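Local coordinates for probable alginate O-acetylase AlgJ (Pseudomonas putida, PDB 4O8V), which probably works with AlgI and AlgF at the inner membrane to add O-acetyl groups to mannuronate residues of alginate, a biofilm polysaccharide, at residues L80-F88 with E273-M281; L250-Q258 with N283-W292. All blocks are in the same frame, centred on the assembly; numbering follows the deposited sequence. Where two conformers were deposited one is given.

Contact 1 of 2, residues L80-F88 with E273-M281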
loop_
_atom_site.group_PDB
_atom_site.type_symbol
_atom_site.label_atom_id
_atom_site.label_comp_id
_atom_site.label_asym_id
_atom_site.label_seq_id
_atom_site.Cartn_x
_atom_site.Cartn_y
_atom_site.Cartn_z
ATOM N N LEU A 80 16.075 -12.611 -1.516
ATOM C CA LEU A 80 14.770 -12.438 -2.166
ATOM C C LEU A 80 14.341 -10.969 -2.180
ATOM O O LEU A 80 13.751 -10.485 -3.139
ATOM C CB LEU A 80 13.711 -13.299 -1.456
ATOM C CG LEU A 80 12.218 -13.014 -1.664
ATOM C CD1 LEU A 80 11.810 -13.415 -3.080
ATOM C CD2 LEU A 80 11.357 -13.732 -0.615
ATOM N N HIS A 81 14.661 -10.258 -1.105
ATOM C CA HIS A 81 14.238 -8.884 -0.931
ATOM C C HIS A 81 15.180 -7.855 -1.554
ATOM O O HIS A 81 14.837 -6.677 -1.609
ATOM C CB HIS A 81 14.068 -8.583 0.569
ATOM C CG HIS A 81 13.056 -9.457 1.244
ATOM N ND1 HIS A 81 11.696 -9.228 1.153
ATOM C CD2 HIS A 81 13.204 -10.573 1.999
ATOM C CE1 HIS A 81 11.056 -10.161 1.840
ATOM N NE2 HIS A 81 11.946 -10.987 2.361
ATOM N N ASP A 82 16.356 -8.284 -2.010
ATOM C CA ASP A 82 17.338 -7.350 -2.576
ATOM C C ASP A 82 16.756 -6.468 -3.687
ATOM O O ASP A 82 16.907 -5.254 -3.673
ATOM C CB ASP A 82 18.544 -8.101 -3.125
ATOM C CG ASP A 82 19.475 -8.600 -2.030
ATOM O OD1 ASP A 82 19.344 -8.159 -0.869
ATOM O OD2 ASP A 82 20.352 -9.425 -2.356
ATOM N N ASP A 83 16.087 -7.081 -4.652
ATOM C CA ASP A 83 15.609 -6.318 -5.800
ATOM C C ASP A 83 14.128 -6.552 -6.086
ATOM O O ASP A 83 13.682 -6.441 -7.237
ATOM C CB ASP A 83 16.440 -6.655 -7.038
ATOM C CG ASP A 83 16.452 -5.518 -8.058
ATOM O OD1 ASP A 83 16.527 -4.334 -7.624
ATOM O OD2 ASP A 83 16.385 -5.811 -9.281
ATOM N N LEU A 84 13.378 -6.839 -5.023
ATOM C CA LEU A 84 11.959 -7.197 -5.132
ATOM C C LEU A 84 11.110 -6.037 -5.675
ATOM O O LEU A 84 10.242 -6.244 -6.528
ATOM C CB LEU A 84 11.424 -7.642 -3.770
ATOM C CG LEU A 84 9.972 -8.138 -3.685
ATOM C CD1 LEU A 84 9.702 -9.225 -4.705
ATOM C CD2 LEU A 84 9.707 -8.668 -2.266
ATOM N N TYR A 85 11.369 -4.826 -5.180
ATOM C CA TYR A 85 10.649 -3.653 -5.640
ATOM C C TYR A 85 10.811 -3.470 -7.150
ATOM O O TYR A 85 9.819 -3.356 -7.867
ATOM C CB TYR A 85 11.132 -2.407 -4.878
ATOM C CG TYR A 85 10.508 -1.106 -5.334
ATOM C CD1 TYR A 85 9.268 -0.695 -4.850
ATOM C CD2 TYR A 85 11.157 -0.295 -6.263
ATOM C CE1 TYR A 85 8.693 0.496 -5.269
ATOM C CE2 TYR A 85 10.601 0.903 -6.688
ATOM C CZ TYR A 85 9.359 1.287 -6.194
ATOM O OH TYR A 85 8.827 2.481 -6.632
ATOM N N ASN A 86 12.061 -3.490 -7.618
ATOM C CA ASN A 86 12.393 -3.357 -9.028
ATOM C C ASN A 86 11.768 -4.460 -9.879
ATOM O O ASN A 86 11.212 -4.194 -10.946
ATOM C CB ASN A 86 13.922 -3.366 -9.198
ATOM C CG ASN A 86 14.370 -3.202 -10.650
ATOM O OD1 ASN A 86 13.974 -2.266 -11.353
ATOM N ND2 ASN A 86 15.213 -4.109 -11.098
ATOM N N GLN A 87 11.857 -5.702 -9.412
ATOM C CA GLN A 87 11.287 -6.812 -10.168
ATOM C C GLN A 87 9.760 -6.768 -10.198
ATOM O O GLN A 87 9.153 -7.165 -11.194
ATOM C CB GLN A 87 11.777 -8.151 -9.599
ATOM C CG GLN A 87 13.260 -8.431 -9.881
ATOM C CD GLN A 87 13.594 -8.531 -11.386
ATOM O OE1 GLN A 87 12.733 -8.850 -12.217
ATOM N NE2 GLN A 87 14.851 -8.256 -11.731
ATOM N N PHE A 88 9.142 -6.309 -9.111
ATOM C CA PHE A 88 7.688 -6.094 -9.076
ATOM C C PHE A 88 7.313 -5.075 -10.171
ATOM O O PHE A 88 6.410 -5.299 -10.991
ATOM C CB PHE A 88 7.260 -5.604 -7.686
ATOM C CG PHE A 88 5.778 -5.733 -7.379
ATOM C CD1 PHE A 88 4.839 -5.974 -8.372
ATOM C CD2 PHE A 88 5.328 -5.564 -6.071
ATOM C CE1 PHE A 88 3.483 -6.071 -8.058
ATOM C CE2 PHE A 88 3.986 -5.664 -5.751
ATOM C CZ PHE A 88 3.058 -5.920 -6.746
ATOM N N GLU A 273 -3.365 -0.189 -3.699
ATOM C CA GLU A 273 -2.172 -0.105 -2.858
ATOM C C GLU A 273 -1.718 -1.518 -2.458
ATOM O O GLU A 273 -2.484 -2.315 -1.900
ATOM C CB GLU A 273 -2.458 0.786 -1.647
ATOM C CG GLU A 273 -1.436 0.662 -0.533
ATOM C CD GLU A 273 -1.909 -0.250 0.594
ATOM O OE1 GLU A 273 -3.058 -0.076 1.081
ATOM O OE2 GLU A 273 -1.123 -1.127 1.018
ATOM N N PHE A 274 -0.468 -1.830 -2.796
ATOM C CA PHE A 274 0.066 -3.191 -2.764
ATOM C C PHE A 274 1.524 -3.112 -2.293
ATOM O O PHE A 274 2.428 -2.877 -3.095
ATOM C CB PHE A 274 -0.040 -3.833 -4.169
ATOM C CG PHE A 274 0.071 -5.345 -4.183
ATOM C CD1 PHE A 274 1.137 -5.995 -3.570
ATOM C CD2 PHE A 274 -0.911 -6.126 -4.821
ATOM C CE1 PHE A 274 1.236 -7.398 -3.608
ATOM C CE2 PHE A 274 -0.829 -7.525 -4.844
ATOM C CZ PHE A 274 0.244 -8.163 -4.228
ATOM N N PRO A 275 1.762 -3.275 -0.987
ATOM C CA PRO A 275 3.137 -3.169 -0.492
ATOM C C PRO A 275 4.031 -4.298 -1.050
ATOM O O PRO A 275 3.559 -5.426 -1.210
ATOM C CB PRO A 275 2.976 -3.291 1.038
ATOM C CG PRO A 275 1.524 -2.875 1.298
ATOM C CD PRO A 275 0.788 -3.475 0.098
ATOM N N GLU A 276 5.294 -4.004 -1.342
ATOM C CA GLU A 276 6.125 -4.963 -2.072
ATOM C C GLU A 276 6.285 -6.324 -1.377
ATOM O O GLU A 276 6.318 -7.351 -2.048
ATOM C CB GLU A 276 7.506 -4.361 -2.369
ATOM C CG GLU A 276 8.385 -4.130 -1.145
ATOM C CD GLU A 276 9.860 -3.925 -1.484
ATOM O OE1 GLU A 276 10.590 -4.925 -1.672
ATOM O OE2 GLU A 276 10.304 -2.763 -1.528
ATOM N N ARG A 277 6.345 -6.345 -0.045
ATOM C CA ARG A 277 6.629 -7.581 0.675
ATOM C C ARG A 277 5.551 -8.652 0.502
ATOM O O ARG A 277 5.793 -9.812 0.799
ATOM C CB ARG A 277 6.817 -7.303 2.173
ATOM C CG ARG A 277 5.510 -7.022 2.946
ATOM C CD ARG A 277 5.861 -6.619 4.390
ATOM N NE ARG A 277 4.729 -6.553 5.317
ATOM C CZ ARG A 277 4.135 -5.414 5.670
ATOM N NH1 ARG A 277 4.538 -4.269 5.134
ATOM N NH2 ARG A 277 3.132 -5.419 6.541
ATOM N N TYR A 278 4.368 -8.256 0.038
ATOM C CA TYR A 278 3.270 -9.210 -0.151
ATOM C C TYR A 278 3.374 -10.011 -1.443
ATOM O O TYR A 278 2.670 -11.003 -1.603
ATOM C CB TYR A 278 1.910 -8.494 -0.133
ATOM C CG TYR A 278 1.488 -8.011 1.238
ATOM C CD1 TYR A 278 0.995 -8.902 2.195
ATOM C CD2 TYR A 278 1.600 -6.669 1.579
ATOM C CE1 TYR A 278 0.620 -8.458 3.457
ATOM C CE2 TYR A 278 1.231 -6.219 2.830
ATOM C CZ TYR A 278 0.739 -7.111 3.765
ATOM O OH TYR A 278 0.372 -6.639 5.012
ATOM N N LEU A 279 4.217 -9.581 -2.380
ATOM C CA LEU A 279 4.261 -10.259 -3.683
ATOM C C LEU A 279 4.710 -11.733 -3.564
ATOM O O LEU A 279 4.124 -12.609 -4.200
ATOM C CB LEU A 279 5.175 -9.508 -4.661
ATOM C CG LEU A 279 5.153 -10.054 -6.100
ATOM C CD1 LEU A 279 3.774 -9.931 -6.718
ATOM C CD2 LEU A 279 6.182 -9.345 -6.956
ATOM N N PRO A 280 5.730 -12.024 -2.735
ATOM C CA PRO A 280 6.049 -13.455 -2.654
ATOM C C PRO A 280 5.365 -14.168 -1.489
ATOM O O PRO A 280 5.878 -15.189 -1.030
ATOM C CB PRO A 280 7.562 -13.454 -2.481
ATOM C CG PRO A 280 7.842 -12.187 -1.715
ATOM C CD PRO A 280 6.797 -11.187 -2.146
HETATM N N MSE A 281 4.225 -13.650 -1.040
HETATM C CA MSE A 281 3.471 -14.264 0.055
HETATM C C MSE A 281 2.199 -14.960 -0.419
HETATM O O MSE A 281 1.540 -14.515 -1.355
HETATM C CB MSE A 281 3.135 -13.214 1.123
HETATM C CG MSE A 281 4.377 -12.700 1.831
HETATM SE SE MSE A 281 4.026 -11.275 3.168
HETATM C CE MSE A 281 3.043 -12.417 4.431
HETATM O O HOH W 1 10.879 -6.622 0.587
#

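Contact 2 of 2, residues L250-Q258 with N283-W292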
loop_
_atom_site.group_PDB
_atom_site.type_symbol
_atom_site.label_atom_id
_atom_site.label_comp_id
_atom_site.label_asym_id
_atom_site.label_seq_id
_atom_site.Cartn_x
_atom_site.Cartn_y
_atom_site.Cartn_z
ATOM N N LEU A 250 -4.525 -8.453 -1.749
ATOM C CA LEU A 250 -5.273 -9.138 -2.825
ATOM C C LEU A 250 -6.734 -9.426 -2.450
ATOM O O LEU A 250 -7.651 -9.134 -3.235
ATOM C CB LEU A 250 -4.572 -10.452 -3.222
ATOM C CG LEU A 250 -5.323 -11.228 -4.322
ATOM C CD1 LEU A 250 -5.385 -10.411 -5.623
ATOM C CD2 LEU A 250 -4.660 -12.577 -4.560
ATOM N N LEU A 251 -6.960 -9.998 -1.265
ATOM C CA LEU A 251 -8.317 -10.359 -0.844
ATOM C C LEU A 251 -9.295 -9.172 -0.864
ATOM O O LEU A 251 -10.430 -9.318 -1.321
ATOM C CB LEU A 251 -8.300 -11.014 0.547
ATOM C CG LEU A 251 -8.315 -12.552 0.565
ATOM C CD1 LEU A 251 -7.255 -13.118 -0.351
ATOM C CD2 LEU A 251 -8.128 -13.096 1.981
ATOM N N PRO A 252 -8.879 -7.990 -0.373
ATOM C CA PRO A 252 -9.816 -6.876 -0.530
ATOM C C PRO A 252 -10.086 -6.508 -1.987
ATOM O O PRO A 252 -11.196 -6.045 -2.265
ATOM C CB PRO A 252 -9.110 -5.707 0.189
ATOM C CG PRO A 252 -8.213 -6.353 1.161
ATOM C CD PRO A 252 -7.717 -7.605 0.446
HETATM N N MSE A 253 -9.125 -6.698 -2.890
HETATM C CA MSE A 253 -9.392 -6.414 -4.303
HETATM C C MSE A 253 -10.369 -7.428 -4.884
HETATM O O MSE A 253 -11.287 -7.050 -5.618
HETATM C CB MSE A 253 -8.114 -6.400 -5.136
HETATM C CG MSE A 253 -8.369 -6.252 -6.626
HETATM SE SE MSE A 253 -9.352 -4.599 -7.112
HETATM C CE MSE A 253 -7.821 -3.457 -6.975
ATOM N N LEU A 254 -10.200 -8.711 -4.554
ATOM C CA LEU A 254 -11.149 -9.711 -5.082
ATOM C C LEU A 254 -12.565 -9.473 -4.533
ATOM O O LEU A 254 -13.570 -9.619 -5.263
ATOM C CB LEU A 254 -10.664 -11.128 -4.769
ATOM C CG LEU A 254 -9.232 -11.429 -5.238
ATOM C CD1 LEU A 254 -8.803 -12.831 -4.791
ATOM C CD2 LEU A 254 -9.134 -11.292 -6.749
ATOM N N LYS A 255 -12.650 -9.093 -3.262
ATOM C CA LYS A 255 -13.933 -8.743 -2.663
ATOM C C LYS A 255 -14.577 -7.584 -3.411
ATOM O O LYS A 255 -15.767 -7.622 -3.739
ATOM C CB LYS A 255 -13.758 -8.389 -1.185
ATOM C CG LYS A 255 -15.025 -7.926 -0.490
ATOM C CD LYS A 255 -14.831 -7.947 1.018
ATOM C CE LYS A 255 -15.827 -7.057 1.729
ATOM N NZ LYS A 255 -15.558 -7.047 3.196
ATOM N N TYR A 256 -13.781 -6.558 -3.692
ATOM C CA TYR A 256 -14.275 -5.396 -4.433
ATOM C C TYR A 256 -14.844 -5.773 -5.812
ATOM O O TYR A 256 -15.920 -5.304 -6.203
ATOM C CB TYR A 256 -13.156 -4.355 -4.608
ATOM C CG TYR A 256 -13.633 -3.159 -5.398
ATOM C CD1 TYR A 256 -14.637 -2.345 -4.911
ATOM C CD2 TYR A 256 -13.086 -2.862 -6.635
ATOM C CE1 TYR A 256 -15.080 -1.255 -5.638
ATOM C CE2 TYR A 256 -13.524 -1.788 -7.371
ATOM C CZ TYR A 256 -14.507 -0.989 -6.875
ATOM O OH TYR A 256 -14.925 0.091 -7.619
ATOM N N LEU A 257 -14.132 -6.618 -6.544
ATOM C CA LEU A 257 -14.596 -7.018 -7.876
ATOM C C LEU A 257 -15.923 -7.762 -7.827
ATOM O O LEU A 257 -16.678 -7.730 -8.786
ATOM C CB LEU A 257 -13.560 -7.903 -8.571
ATOM C CG LEU A 257 -12.220 -7.218 -8.873
ATOM C CD1 LEU A 257 -11.240 -8.229 -9.436
ATOM C CD2 LEU A 257 -12.433 -6.074 -9.852
ATOM N N GLN A 258 -16.198 -8.442 -6.717
ATOM C CA GLN A 258 -17.458 -9.180 -6.574
ATOM C C GLN A 258 -18.578 -8.324 -5.983
ATOM O O GLN A 258 -19.714 -8.790 -5.848
ATOM C CB GLN A 258 -17.242 -10.425 -5.705
ATOM C CG GLN A 258 -16.277 -11.433 -6.304
ATOM C CD GLN A 258 -16.305 -12.777 -5.577
ATOM O OE1 GLN A 258 -16.530 -12.843 -4.364
ATOM N NE2 GLN A 258 -16.075 -13.854 -6.320
ATOM N N ASN A 283 -1.605 -16.167 -0.638
ATOM C CA ASN A 283 -2.920 -15.648 -0.321
ATOM C C ASN A 283 -3.891 -16.787 -0.194
ATOM O O ASN A 283 -3.854 -17.729 -0.984
ATOM C CB ASN A 283 -3.377 -14.673 -1.387
ATOM C CG ASN A 283 -2.642 -13.380 -1.295
ATOM O OD1 ASN A 283 -2.773 -12.683 -0.302
ATOM N ND2 ASN A 283 -1.834 -13.072 -2.291
ATOM N N ASP A 284 -4.754 -16.716 0.805
ATOM C CA ASP A 284 -5.731 -17.772 1.000
ATOM C C ASP A 284 -6.933 -17.513 0.088
ATOM O O ASP A 284 -7.747 -16.624 0.356
ATOM C CB ASP A 284 -6.144 -17.849 2.472
ATOM C CG ASP A 284 -7.237 -18.867 2.727
ATOM O OD1 ASP A 284 -7.506 -19.726 1.857
ATOM O OD2 ASP A 284 -7.827 -18.816 3.825
ATOM N N LEU A 285 -7.031 -18.288 -0.989
ATOM C CA LEU A 285 -8.123 -18.143 -1.944
ATOM C C LEU A 285 -9.218 -19.185 -1.747
ATOM O O LEU A 285 -10.080 -19.353 -2.617
ATOM C CB LEU A 285 -7.595 -18.236 -3.375
ATOM C CG LEU A 285 -6.471 -17.243 -3.695
ATOM C CD1 LEU A 285 -5.990 -17.479 -5.117
ATOM C CD2 LEU A 285 -6.946 -15.834 -3.522
ATOM N N SER A 286 -9.185 -19.875 -0.609
ATOM C CA SER A 286 -10.071 -21.020 -0.383
ATOM C C SER A 286 -11.544 -20.629 -0.440
ATOM O O SER A 286 -12.393 -21.476 -0.705
ATOM C CB SER A 286 -9.773 -21.684 0.961
ATOM O OG SER A 286 -10.024 -20.787 2.029
ATOM N N SER A 287 -11.848 -19.356 -0.193
ATOM C CA SER A 287 -13.246 -18.918 -0.170
ATOM C C SER A 287 -13.764 -18.496 -1.543
ATOM O O SER A 287 -14.951 -18.193 -1.698
ATOM C CB SER A 287 -13.441 -17.764 0.814
ATOM O OG SER A 287 -12.836 -16.577 0.342
ATOM N N PHE A 288 -12.892 -18.484 -2.544
ATOM C CA PHE A 288 -13.335 -18.105 -3.883
ATOM C C PHE A 288 -13.599 -19.294 -4.795
ATOM O O PHE A 288 -12.985 -20.349 -4.663
ATOM C CB PHE A 288 -12.312 -17.173 -4.521
ATOM C CG PHE A 288 -12.110 -15.906 -3.752
ATOM C CD1 PHE A 288 -12.985 -14.845 -3.907
ATOM C CD2 PHE A 288 -11.056 -15.782 -2.851
ATOM C CE1 PHE A 288 -12.805 -13.673 -3.185
ATOM C CE2 PHE A 288 -10.879 -14.613 -2.126
ATOM C CZ PHE A 288 -11.756 -13.560 -2.302
ATOM N N ASP A 289 -14.546 -19.115 -5.707
ATOM C CA ASP A 289 -14.876 -20.137 -6.704
ATOM C C ASP A 289 -13.652 -20.392 -7.597
ATOM O O ASP A 289 -13.130 -19.454 -8.202
ATOM C CB ASP A 289 -16.078 -19.663 -7.541
ATOM C CG ASP A 289 -16.605 -20.727 -8.483
ATOM O OD1 ASP A 289 -15.926 -21.750 -8.669
ATOM O OD2 ASP A 289 -17.705 -20.527 -9.049
ATOM N N PRO A 290 -13.192 -21.652 -7.693
ATOM C CA PRO A 290 -12.025 -21.880 -8.555
ATOM C C PRO A 290 -12.247 -21.452 -10.013
ATOM O O PRO A 290 -11.301 -21.034 -10.683
ATOM C CB PRO A 290 -11.806 -23.392 -8.452
ATOM C CG PRO A 290 -13.126 -23.943 -7.985
ATOM C CD PRO A 290 -13.650 -22.901 -7.060
ATOM N N GLN A 291 -13.485 -21.525 -10.487
ATOM C CA GLN A 291 -13.782 -21.096 -11.843
ATOM C C GLN A 291 -13.465 -19.621 -12.030
ATOM O O GLN A 291 -12.985 -19.204 -13.090
ATOM C CB GLN A 291 -15.245 -21.367 -12.187
ATOM C CG GLN A 291 -15.529 -22.794 -12.443
ATOM C CD GLN A 291 -16.719 -22.978 -13.348
ATOM O OE1 GLN A 291 -17.473 -22.039 -13.604
ATOM N NE2 GLN A 291 -16.884 -24.184 -13.856
ATOM N N TRP A 292 -13.720 -18.826 -10.997
ATOM C CA TRP A 292 -13.455 -17.405 -11.091
ATOM C C TRP A 292 -11.965 -17.124 -11.001
ATOM O O TRP A 292 -11.435 -16.270 -11.718
ATOM C CB TRP A 292 -14.198 -16.641 -10.010
ATOM C CG TRP A 292 -14.044 -15.175 -10.217
ATOM C CD1 TRP A 292 -14.251 -14.480 -11.381
ATOM C CD2 TRP A 292 -13.636 -14.219 -9.246
ATOM N NE1 TRP A 292 -13.992 -13.145 -11.186
ATOM C CE2 TRP A 292 -13.617 -12.958 -9.882
ATOM C CE3 TRP A 292 -13.279 -14.304 -7.901
ATOM C CZ2 TRP A 292 -13.263 -11.792 -9.210
ATOM C CZ3 TRP A 292 -12.929 -13.150 -7.241
ATOM C CH2 TRP A 292 -12.925 -11.908 -7.893
HETATM O O HOH W 2 -4.486 -10.538 0.234
HETATM O O HOH W 3 -16.176 -16.674 -5.602
#

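Contact 1 of 2, residues L80-F88 with E273-M281
Phe88 turns the CE2-CZ edge of its ring onto one face of Phe274, a T-shaped pair with centroids 5.2 Å apart and planes at 83°. The edge lands toward the rim of that face, Phe88 CE2 lying 3.6 Å from Phe274 CD1. Over one face of the Phe88 ring stands Leu279 CD2, 3.9 Å from the centroid in a CH-pi contact, and Glu276 CA lies at the ring's edge. Because CG of Phe88 is anti to the backbone N (chi1 -163°), the ring extends from helix 84-94 to strand 269-275, a strand of the central parallel sheet of this SGNH hydrolase-like fold; Ile42 of helix 31-51 touches both phenylalanines. Nearer the helix start, Leu84 CD2 meets Pro280 CD tip to tip at 3.9 Å. The buried carboxylate of Glu276 lies against the first helical turn, its OE1 3.5 Å from Leu84 CB. There, a water also bonded to His81 ND1 donates to Glu276 OE1 at 2.8 Å; Arg66 forms a salt bridge with the same oxygen, and the backbone N of Ala63 bonds Glu276 OE2. Arg277, salt-bridged to Glu23, has its side chain about 6 Å from that of Ser218, probably the catalytic nucleophile.

Contact 2 of 2, residues L250-Q258 with N283-W292
Asp284, whose carbonyl O packs against Leu251 CD1, has its OD1 gripped by two donors from one residue. Ser286 OG donates to Asp284 OD1 over 2.7 Å on the syn side, and Ser286 N reaches the same oxygen from above the carboxylate plane at 3.0 Å, closing an Asx turn. A water takes the N-H of Leu251 and donates to Asn283 OD1 at 2.8 Å, while Asn283 ND2 bonds Asn38. This irregular chain leads from the central sheet to helix 290-297; its Leu285 and Phe288, with Trp292 of that helix's first turn, lie along helix 250-257 of the SGNH hydrolase-like fold. Leu254 CD1 sits over one face of the Phe288 ring, 4.1 Å from its centroid, with Ser287 OG over the opposite face. Trp292, its CG anti to the backbone N (chi1 -173°), reaches with its indole to the C-terminal end of helix 250-257. Gln258 CG stands over its six-membered ring, 4.1 Å from the centroid, and NE2, in an amide tilted 29° from the indole, lies over the same face 3.2 Å from Trp292 CE3. Leu257 CB comes to the edge, 4.0 Å from Trp292 CZ2. With an alanine in place of Trp292, Leu254 and Leu257 would probably lose the indole's cover and Gln258 the flat surface it lies on. Another water accepts from Gln258 NE2 and Asp289 N; Asp289 OD1, accepting from Gln291 N, N-caps helix 290-297.

How the contacts relate
The two contacts lie with centres about 20 Å apart and alternate along the chain: 80-88, 250-258, 273-281, then 283-292. The second segment of contact 1 therefore runs almost directly into that of contact 2, as the chain leaves strand 269-275 and heads for helix 290-297. Contact 1 is buried, whereas contact 2 is partly buried and farther from the annotated sites. Helix 31-51 is common to both: Ile42 touches contact 1, Leu41, Val45 and Leu49 touch contact 2, and Asn38 bonds Leu279 O as well as Asn283 ND2. Together they pack the C-terminal part of the chain against helices 84-94 and 250-257 beside the parallel sheet.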